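PDB 3UP8: putative 2,5-diketo-D-gluconic acid reductase B from Sinorhizobium meliloti, which probably reduces methylglyoxal to hydroxyacetone with NADPH, as a member of the aldo/keto reductase family. Local coordinates for residues G46-L57 with N72-S83; L126-V134 with V287-W296. One frame throughout, in Å; residues are numbered along the deposited sequence.

Contact 1: residues G46-L57 with N72-S83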
loop_
_atom_site.group_PDB
_atom_site.type_symbol
_atom_site.label_atom_id
_atom_site.label_comp_id
_atom_site.label_asym_id
_atom_site.label_seq_id
_atom_site.Cartn_x
_atom_site.Cartn_y
_atom_site.Cartn_z
ATOM N N GLY A 46 -3.640 -9.304 -15.358
ATOM C CA GLY A 46 -3.085 -8.383 -16.351
ATOM C C GLY A 46 -4.161 -7.685 -17.176
ATOM O O GLY A 46 -4.089 -6.476 -17.413
ATOM N N ALA A 47 -5.164 -8.450 -17.606
ATOM C CA ALA A 47 -6.245 -7.910 -18.430
ATOM C C ALA A 47 -7.106 -6.903 -17.672
ATOM O O ALA A 47 -7.481 -5.880 -18.235
ATOM C CB ALA A 47 -7.111 -9.042 -19.011
ATOM N N GLU A 48 -7.411 -7.196 -16.404
ATOM C CA GLU A 48 -8.138 -6.252 -15.545
ATOM C C GLU A 48 -7.388 -4.922 -15.395
ATOM O O GLU A 48 -7.994 -3.849 -15.475
ATOM C CB GLU A 48 -8.412 -6.855 -14.166
ATOM C CG GLU A 48 -9.517 -7.903 -14.123
ATOM C CD GLU A 48 -9.709 -8.499 -12.732
ATOM O OE1 GLU A 48 -8.720 -8.969 -12.124
ATOM O OE2 GLU A 48 -10.858 -8.500 -12.239
ATOM N N VAL A 49 -6.070 -4.997 -15.184
ATOM C CA VAL A 49 -5.215 -3.804 -15.110
ATOM C C VAL A 49 -5.257 -2.970 -16.401
ATOM O O VAL A 49 -5.409 -1.743 -16.345
ATOM C CB VAL A 49 -3.742 -4.175 -14.725
ATOM C CG1 VAL A 49 -2.782 -3.008 -14.967
ATOM C CG2 VAL A 49 -3.676 -4.638 -13.278
ATOM N N LEU A 50 -5.131 -3.629 -17.555
ATOM C CA LEU A 50 -5.134 -2.923 -18.842
ATOM C C LEU A 50 -6.466 -2.228 -19.137
ATOM O O LEU A 50 -6.496 -1.200 -19.812
ATOM C CB LEU A 50 -4.820 -3.872 -19.997
ATOM C CG LEU A 50 -3.407 -4.371 -20.247
ATOM C CD1 LEU A 50 -3.450 -5.339 -21.422
ATOM C CD2 LEU A 50 -2.448 -3.229 -20.516
ATOM N N ARG A 51 -7.556 -2.803 -18.638
ATOM C CA ARG A 51 -8.882 -2.230 -18.797
ATOM C C ARG A 51 -9.124 -1.076 -17.820
ATOM O O ARG A 51 -9.539 0.014 -18.230
ATOM C CB ARG A 51 -9.944 -3.314 -18.598
ATOM C CG ARG A 51 -11.346 -2.946 -19.116
ATOM C CD ARG A 51 -12.420 -3.770 -18.410
ATOM N NE ARG A 51 -12.026 -5.177 -18.292
ATOM C CZ ARG A 51 -12.255 -5.944 -17.226
ATOM N NH1 ARG A 51 -12.888 -5.450 -16.165
ATOM N NH2 ARG A 51 -11.843 -7.207 -17.220
ATOM N N ILE A 52 -8.845 -1.302 -16.539
ATOM C CA ILE A 52 -9.303 -0.386 -15.489
ATOM C C ILE A 52 -8.302 0.710 -15.110
ATOM O O ILE A 52 -8.701 1.855 -14.876
ATOM C CB ILE A 52 -9.771 -1.172 -14.241
ATOM C CG1 ILE A 52 -10.948 -2.073 -14.614
ATOM C CG2 ILE A 52 -10.192 -0.239 -13.119
ATOM C CD1 ILE A 52 -10.731 -3.513 -14.234
ATOM N N LEU A 53 -7.010 0.376 -15.057
ATOM C CA LEU A 53 -6.000 1.380 -14.692
ATOM C C LEU A 53 -6.032 2.669 -15.542
ATOM O O LEU A 53 -5.931 3.759 -14.981
ATOM C CB LEU A 53 -4.585 0.775 -14.611
ATOM C CG LEU A 53 -3.440 1.666 -14.101
ATOM C CD1 LEU A 53 -3.820 2.390 -12.812
ATOM C CD2 LEU A 53 -2.176 0.834 -13.893
ATOM N N PRO A 54 -6.202 2.561 -16.882
ATOM C CA PRO A 54 -6.323 3.809 -17.669
ATOM C C PRO A 54 -7.458 4.714 -17.178
ATOM O O PRO A 54 -7.292 5.928 -17.085
ATOM C CB PRO A 54 -6.622 3.296 -19.089
ATOM C CG PRO A 54 -5.932 1.965 -19.130
ATOM C CD PRO A 54 -6.166 1.375 -17.758
ATOM N N GLN A 55 -8.595 4.112 -16.849
ATOM C CA GLN A 55 -9.724 4.853 -16.308
ATOM C C GLN A 55 -9.398 5.448 -14.940
ATOM O O GLN A 55 -9.706 6.609 -14.680
ATOM C CB GLN A 55 -10.939 3.952 -16.199
ATOM C CG GLN A 55 -11.343 3.293 -17.506
ATOM C CD GLN A 55 -12.613 2.497 -17.342
ATOM O OE1 GLN A 55 -12.632 1.277 -17.544
ATOM N NE2 GLN A 55 -13.687 3.180 -16.935
ATOM N N ALA A 56 -8.781 4.651 -14.070
ATOM C CA ALA A 56 -8.342 5.134 -12.766
ATOM C C ALA A 56 -7.467 6.378 -12.887
ATOM O O ALA A 56 -7.621 7.334 -12.134
ATOM C CB ALA A 56 -7.610 4.035 -12.020
ATOM N N LEU A 57 -6.549 6.353 -13.845
ATOM C CA LEU A 57 -5.628 7.457 -14.063
ATOM C C LEU A 57 -6.347 8.698 -14.608
ATOM O O LEU A 57 -6.037 9.820 -14.204
ATOM C CB LEU A 57 -4.501 7.026 -15.008
ATOM C CG LEU A 57 -3.449 6.063 -14.428
ATOM C CD1 LEU A 57 -2.654 5.420 -15.558
ATOM C CD2 LEU A 57 -2.516 6.763 -13.446
ATOM N N ASN A 72 1.757 -8.729 -12.975
ATOM C CA ASN A 72 1.077 -7.740 -13.826
ATOM C C ASN A 72 1.851 -6.432 -14.023
ATOM O O ASN A 72 1.281 -5.432 -14.476
ATOM C CB ASN A 72 -0.334 -7.465 -13.288
ATOM C CG ASN A 72 -0.328 -7.026 -11.823
ATOM O OD1 ASN A 72 0.666 -6.499 -11.328
ATOM N ND2 ASN A 72 -1.440 -7.246 -11.129
ATOM N N GLU A 73 3.148 -6.435 -13.700
ATOM C CA GLU A 73 3.970 -5.223 -13.872
ATOM C C GLU A 73 3.983 -4.722 -15.318
ATOM O O GLU A 73 3.910 -3.506 -15.563
ATOM C CB GLU A 73 5.414 -5.462 -13.425
ATOM C CG GLU A 73 5.641 -5.418 -11.916
ATOM C CD GLU A 73 7.053 -5.883 -11.543
ATOM O OE1 GLU A 73 7.531 -6.896 -12.126
ATOM O OE2 GLU A 73 7.690 -5.228 -10.687
ATOM N N ALA A 74 4.080 -5.654 -16.270
ATOM C CA ALA A 74 4.062 -5.305 -17.694
ATOM C C ALA A 74 2.834 -4.461 -18.069
ATOM O O ALA A 74 2.948 -3.448 -18.767
ATOM C CB ALA A 74 4.142 -6.582 -18.574
ATOM N N GLU A 75 1.673 -4.867 -17.579
ATOM C CA GLU A 75 0.421 -4.192 -17.915
ATOM C C GLU A 75 0.304 -2.862 -17.174
ATOM O O GLU A 75 -0.226 -1.897 -17.725
ATOM C CB GLU A 75 -0.767 -5.123 -17.631
ATOM C CG GLU A 75 -0.822 -6.343 -18.580
ATOM C CD GLU A 75 -0.012 -7.552 -18.114
ATOM O OE1 GLU A 75 0.785 -7.450 -17.149
ATOM O OE2 GLU A 75 -0.176 -8.633 -18.727
ATOM N N VAL A 76 0.816 -2.800 -15.937
ATOM C CA VAL A 76 0.911 -1.529 -15.224
ATOM C C VAL A 76 1.731 -0.538 -16.050
ATOM O O VAL A 76 1.304 0.596 -16.250
ATOM C CB VAL A 76 1.518 -1.677 -13.788
ATOM C CG1 VAL A 76 1.862 -0.305 -13.201
ATOM C CG2 VAL A 76 0.544 -2.410 -12.862
ATOM N N GLY A 77 2.899 -0.975 -16.522
ATOM C CA GLY A 77 3.791 -0.153 -17.348
ATOM C C GLY A 77 3.112 0.347 -18.619
ATOM O O GLY A 77 3.190 1.528 -18.947
ATOM N N GLU A 78 2.411 -0.551 -19.305
ATOM C CA GLU A 78 1.686 -0.194 -20.538
ATOM C C GLU A 78 0.579 0.829 -20.259
ATOM O O GLU A 78 0.477 1.844 -20.944
ATOM C CB GLU A 78 1.079 -1.447 -21.183
ATOM C CG GLU A 78 0.452 -1.181 -22.564
ATOM C CD GLU A 78 -0.152 -2.426 -23.196
ATOM O OE1 GLU A 78 0.447 -3.510 -23.051
ATOM O OE2 GLU A 78 -1.224 -2.319 -23.835
ATOM N N ALA A 79 -0.244 0.550 -19.253
ATOM C CA ALA A 79 -1.349 1.439 -18.875
ATOM C C ALA A 79 -0.876 2.847 -18.530
ATOM O O ALA A 79 -1.452 3.830 -18.992
ATOM C CB ALA A 79 -2.158 0.837 -17.725
ATOM N N ILE A 80 0.173 2.958 -17.718
ATOM C CA ILE A 80 0.703 4.273 -17.353
ATOM C C ILE A 80 1.225 5.023 -18.570
ATOM O O ILE A 80 0.912 6.195 -18.764
ATOM C CB ILE A 80 1.801 4.184 -16.264
ATOM C CG1 ILE A 80 1.200 3.617 -14.971
ATOM C CG2 ILE A 80 2.487 5.559 -16.056
ATOM C CD1 ILE A 80 2.198 3.412 -13.841
ATOM N N GLN A 81 2.014 4.333 -19.390
ATOM C CA GLN A 81 2.598 4.926 -20.585
ATOM C C GLN A 81 1.532 5.443 -21.569
ATOM O O GLN A 81 1.703 6.504 -22.161
ATOM C CB GLN A 81 3.509 3.896 -21.246
ATOM C CG GLN A 81 3.886 4.156 -22.678
ATOM C CD GLN A 81 4.594 2.965 -23.296
ATOM O OE1 GLN A 81 4.084 1.835 -23.298
ATOM N NE2 GLN A 81 5.774 3.208 -23.814
ATOM N N LYS A 82 0.445 4.693 -21.727
ATOM C CA LYS A 82 -0.624 5.059 -22.670
ATOM C C LYS A 82 -1.566 6.163 -22.161
ATOM O O LYS A 82 -2.398 6.681 -22.922
ATOM C CB LYS A 82 -1.431 3.823 -23.085
ATOM C CG LYS A 82 -0.665 2.856 -23.982
ATOM C CD LYS A 82 -1.605 1.883 -24.688
ATOM C CE LYS A 82 -0.838 0.813 -25.462
ATOM N NZ LYS A 82 -1.765 -0.165 -26.109
ATOM N N SER A 83 -1.422 6.528 -20.888
ATOM C CA SER A 83 -2.337 7.445 -20.232
ATOM C C SER A 83 -2.067 8.905 -20.574
ATOM O O SER A 83 -2.967 9.729 -20.491
ATOM C CB SER A 83 -2.285 7.253 -18.714
ATOM O OG SER A 83 -1.077 7.779 -18.190
#

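Contact 2: residues L126-V134 with V287-W296. With ACT (acetate ion), chain C.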
loop_
_atom_site.group_PDB
_atom_site.type_symbol
_atom_site.label_atom_id
_atom_site.label_comp_id
_atom_site.label_asym_id
_atom_site.label_seq_id
_atom_site.Cartn_x
_atom_site.Cartn_y
_atom_site.Cartn_z
ATOM N N LEU A 126 9.675 -2.015 -2.173
ATOM C CA LEU A 126 9.502 -2.681 -0.883
ATOM C C LEU A 126 10.061 -4.091 -0.916
ATOM O O LEU A 126 10.080 -4.760 -1.950
ATOM C CB LEU A 126 8.015 -2.742 -0.502
ATOM C CG LEU A 126 7.142 -1.492 -0.642
ATOM C CD1 LEU A 126 5.712 -1.813 -0.208
ATOM C CD2 LEU A 126 7.685 -0.323 0.179
ATOM N N LEU A 127 10.522 -4.532 0.241
ATOM C CA LEU A 127 10.701 -5.943 0.501
ATOM C C LEU A 127 9.305 -6.474 0.791
ATOM O O LEU A 127 8.618 -5.993 1.713
ATOM C CB LEU A 127 11.641 -6.161 1.708
ATOM C CG LEU A 127 12.999 -5.452 1.623
ATOM C CD1 LEU A 127 13.781 -5.544 2.943
ATOM C CD2 LEU A 127 13.848 -5.989 0.441
ATOM N N HIS A 128 8.893 -7.470 0.011
ATOM C CA HIS A 128 7.497 -7.926 0.035
ATOM C C HIS A 128 7.105 -8.643 1.330
ATOM O O HIS A 128 6.023 -8.416 1.862
ATOM C CB HIS A 128 7.208 -8.809 -1.196
ATOM C CG HIS A 128 5.771 -8.817 -1.611
ATOM N ND1 HIS A 128 5.375 -9.054 -2.910
ATOM C CD2 HIS A 128 4.632 -8.605 -0.904
ATOM C CE1 HIS A 128 4.057 -8.999 -2.985
ATOM N NE2 HIS A 128 3.581 -8.721 -1.785
ATOM N N TRP A 129 8.002 -9.489 1.838
ATOM C CA TRP A 129 7.771 -10.257 3.050
ATOM C C TRP A 129 9.075 -10.338 3.832
ATOM O O TRP A 129 10.141 -10.341 3.223
ATOM C CB TRP A 129 7.272 -11.670 2.719
ATOM C CG TRP A 129 5.853 -11.682 2.235
ATOM C CD1 TRP A 129 5.433 -11.583 0.948
ATOM C CD2 TRP A 129 4.673 -11.758 3.042
ATOM N NE1 TRP A 129 4.058 -11.600 0.895
ATOM C CE2 TRP A 129 3.571 -11.697 2.171
ATOM C CE3 TRP A 129 4.444 -11.873 4.421
ATOM C CZ2 TRP A 129 2.254 -11.750 2.628
ATOM C CZ3 TRP A 129 3.126 -11.928 4.876
ATOM C CH2 TRP A 129 2.054 -11.850 3.978
ATOM N N PRO A 130 8.997 -10.418 5.178
ATOM C CA PRO A 130 10.205 -10.517 6.028
ATOM C C PRO A 130 10.863 -11.899 6.074
ATOM O O PRO A 130 12.088 -11.984 6.255
ATOM C CB PRO A 130 9.682 -10.155 7.420
ATOM C CG PRO A 130 8.260 -10.609 7.395
ATOM C CD PRO A 130 7.773 -10.286 5.991
ATOM N N GLY A 131 10.062 -12.955 5.913
ATOM C CA GLY A 131 10.545 -14.343 5.989
ATOM C C GLY A 131 11.447 -14.762 4.848
ATOM O O GLY A 131 11.035 -14.791 3.686
ATOM N N SER A 132 12.694 -15.076 5.198
ATOM C CA SER A 132 13.745 -15.391 4.233
ATOM C C SER A 132 14.976 -15.896 4.986
ATOM O O SER A 132 15.237 -15.464 6.118
ATOM C CB SER A 132 14.134 -14.130 3.452
ATOM O OG SER A 132 15.206 -14.388 2.550
ATOM N N ASP A 133 15.728 -16.794 4.355
ATOM C CA ASP A 133 17.061 -17.203 4.829
ATOM C C ASP A 133 18.122 -16.134 4.566
ATOM O O ASP A 133 19.208 -16.183 5.144
ATOM C CB ASP A 133 17.512 -18.499 4.123
ATOM C CG ASP A 133 16.773 -19.734 4.615
ATOM O OD1 ASP A 133 16.048 -19.660 5.636
ATOM O OD2 ASP A 133 16.937 -20.803 3.981
ATOM N N VAL A 134 17.840 -15.182 3.676
ATOM C CA VAL A 134 18.808 -14.119 3.371
ATOM C C VAL A 134 18.847 -13.105 4.528
ATOM O O VAL A 134 17.796 -12.631 4.967
ATOM C CB VAL A 134 18.470 -13.385 2.040
ATOM C CG1 VAL A 134 19.503 -12.286 1.748
ATOM C CG2 VAL A 134 18.376 -14.387 0.887
ATOM N N VAL A 287 -4.230 -12.713 5.462
ATOM C CA VAL A 287 -3.023 -13.152 4.746
ATOM C C VAL A 287 -1.931 -13.579 5.733
ATOM O O VAL A 287 -1.422 -12.764 6.494
ATOM C CB VAL A 287 -2.495 -12.022 3.797
ATOM C CG1 VAL A 287 -1.306 -12.507 2.968
ATOM C CG2 VAL A 287 -3.614 -11.531 2.867
ATOM N N ASN A 288 -1.567 -14.863 5.717
ATOM C CA ASN A 288 -0.621 -15.409 6.694
ATOM C C ASN A 288 0.191 -16.589 6.107
ATOM O O ASN A 288 0.080 -17.722 6.591
ATOM C CB ASN A 288 -1.408 -15.868 7.932
ATOM C CG ASN A 288 -0.580 -15.857 9.210
ATOM O OD1 ASN A 288 0.642 -15.689 9.195
ATOM N ND2 ASN A 288 -1.258 -16.036 10.336
ATOM N N PRO A 289 0.979 -16.342 5.040
ATOM C CA PRO A 289 1.689 -17.478 4.429
ATOM C C PRO A 289 2.858 -17.981 5.276
ATOM O O PRO A 289 3.714 -17.205 5.714
ATOM C CB PRO A 289 2.150 -16.940 3.070
ATOM C CG PRO A 289 2.188 -15.465 3.239
ATOM C CD PRO A 289 1.154 -15.096 4.276
ATOM N N GLN A 290 2.856 -19.285 5.534
ATOM C CA GLN A 290 3.893 -19.922 6.343
ATOM C C GLN A 290 5.266 -19.722 5.702
ATOM O O GLN A 290 5.426 -19.898 4.493
ATOM C CB GLN A 290 3.568 -21.416 6.516
ATOM C CG GLN A 290 4.648 -22.244 7.217
ATOM C CD GLN A 290 4.978 -21.730 8.604
ATOM O OE1 GLN A 290 6.134 -21.790 9.039
ATOM N NE2 GLN A 290 3.965 -21.207 9.310
ATOM N N GLY A 291 6.249 -19.328 6.509
ATOM C CA GLY A 291 7.602 -19.092 6.008
ATOM C C GLY A 291 7.873 -17.638 5.638
ATOM O O GLY A 291 8.966 -17.121 5.880
ATOM N N LEU A 292 6.874 -16.970 5.062
ATOM C CA LEU A 292 7.016 -15.581 4.611
ATOM C C LEU A 292 6.557 -14.618 5.696
ATOM O O LEU A 292 7.153 -13.557 5.903
ATOM C CB LEU A 292 6.167 -15.334 3.357
ATOM C CG LEU A 292 6.373 -16.186 2.108
ATOM C CD1 LEU A 292 5.591 -15.616 0.948
ATOM C CD2 LEU A 292 7.834 -16.285 1.749
ATOM N N ALA A 293 5.459 -14.981 6.353
ATOM C CA ALA A 293 4.892 -14.162 7.419
ATOM C C ALA A 293 5.810 -14.191 8.631
ATOM O O ALA A 293 6.450 -15.211 8.891
ATOM C CB ALA A 293 3.506 -14.683 7.786
ATOM N N PRO A 294 5.897 -13.081 9.369
ATOM C CA PRO A 294 6.667 -13.102 10.605
ATOM C C PRO A 294 5.782 -13.563 11.759
ATOM O O PRO A 294 4.575 -13.779 11.575
ATOM C CB PRO A 294 6.995 -11.639 10.808
ATOM C CG PRO A 294 5.758 -10.929 10.307
ATOM C CD PRO A 294 5.217 -11.780 9.176
ATOM N N GLU A 295 6.388 -13.693 12.936
ATOM C CA GLU A 295 5.641 -13.835 14.178
ATOM C C GLU A 295 5.002 -12.474 14.422
ATOM O O GLU A 295 5.657 -11.551 14.901
ATOM C CB GLU A 295 6.583 -14.251 15.330
ATOM C CG GLU A 295 5.897 -14.546 16.666
ATOM C CD GLU A 295 4.979 -15.773 16.622
ATOM O OE1 GLU A 295 4.952 -16.487 15.592
ATOM O OE2 GLU A 295 4.276 -16.027 17.626
ATOM N N TRP A 296 3.739 -12.341 14.031
ATOM C CA TRP A 296 3.018 -11.067 14.134
ATOM C C TRP A 296 2.981 -10.558 15.583
ATOM O O TRP A 296 3.026 -11.360 16.521
ATOM C CB TRP A 296 1.587 -11.230 13.630
ATOM C CG TRP A 296 1.439 -11.787 12.228
ATOM C CD1 TRP A 296 0.967 -13.021 11.892
ATOM C CD2 TRP A 296 1.734 -11.120 10.986
ATOM N NE1 TRP A 296 0.955 -13.175 10.527
ATOM C CE2 TRP A 296 1.412 -12.020 9.943
ATOM C CE3 TRP A 296 2.214 -9.844 10.655
ATOM C CZ2 TRP A 296 1.567 -11.695 8.589
ATOM C CZ3 TRP A 296 2.374 -9.521 9.302
ATOM C CH2 TRP A 296 2.044 -10.438 8.293
HETATM C C ACT C . 0.087 -8.630 -1.065
HETATM O O ACT C . -0.128 -7.454 -1.430
HETATM O OXT ACT C . 0.897 -9.260 -1.757
HETATM C CH3 ACT C . -0.569 -9.261 0.122
#

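Contact 1: residues G46-L57 with N72-S83
Leu50 reaches across to helix 73-83 and rests between two glutamates. Leu50 CG meets the aliphatic part of Glu75, 3.7 Å from Glu75 CG, while Leu50 CD2 lies 3.6 Å from Glu78 CD, the carboxylate carbon. Glu75 CG is also 3.5 Å from Gly46 O, and the bend at chi2 (87°) carries the carboxylate over to Gly46, with Glu75 CD 3.6 Å from Gly46 CA. Gly46 has no side chain of its own, and a CB there would run into Glu75 OE2. Further along, Ala79 turns its methyl toward helix 46-59: Ala79 CB lies 3.8 Å from Leu53 CD2 and 4.0 Å from Pro54 CD, a short side chain that lets the backbones approach. Leu57 CD1 closes the far end against Ser83 CB at 3.7 Å. No hydrogen bond crosses the contact; van der Waals contact, mostly of aliphatic groups, carries it. Lys82 NZ meets Glu78 OE2 from above the carboxylate plane, in a salt bridge; an alanine at Glu78 would probably leave that lysine without this charge partner and Leu50 CD2 without the CG and carboxylate packed on it. The segment axes run nearly parallel, 17° apart and 8.6 Å at closest approach, as expected of neighbouring outer helices of a TIM barrel. Inward, Leu53 lies on Phe39 of strand 37-40; helix 103-117 flanks Val76 through Leu117, and Asn72 bonds to Thr66 just beyond strand 63-65.

Contact 2: residues L126-V134 with V287-W296
The Trp129 indole has one face laid over the 287-296 loop: Pro289 CG sits over its six-membered ring, 3.9 Å from the centroid, and Leu292 CD1 over the five-membered ring at 4.2 Å, both as CH-pi contacts. At the ring's edge, near its plane, Val287 CG1 comes to 3.6 Å from Trp129 CH2, and Trp296 CH2 approaches Trp129 CZ3 obliquely. Segment 287-296 belongs to the C-terminal tail of an aldo/keto reductase TIM barrel, folded against the loop that leaves strand 122-127. Trp129 CG is anti to the carbonyl carbon (chi1 -73°), which swings the indole across the tail. The Trp296 ring is steadied within the tail, NE1 donating to Asn288 OD1 from above that amide's plane while Pro294 CD covers one face. On the strand side, His128, predicted to bind substrate, donates from NE2 to an acetate ion, which also bonds to Tyr70, the predicted proton donor; Trp129 therefore lies beside the probable substrate pocket. Beyond the indole, Pro130 CG packs on Pro294 CD at 3.7 Å, and Gly131 comes so near the tail that a side chain would clash with Gly291 O. Gly131 N donates to Leu292 O at 3.0 Å, with an N-H...O angle of 146°.

From the N terminus the chain first makes contact 1: helix 46-59 leads on to strand 63-65, and helix 73-83 then packs back beside it, closing a short loop that brings together the first two outer helices of the barrel. Only after that loop is complete does the chain reach 126-134, so the two contacts lie in series and neither encloses nor crosses the other. Contact 2 spans the remaining barrel, joining the end of the fourth strand to the tail that follows helix 270-277. The centres of contacts 1 and 2 are about 28 Å apart, and the two do not touch. Tyr70, the predicted proton donor, is near both: its side chain is about 4 Å from that of Asn72 (nearest atoms), and its OH bonds to the acetate held by His128.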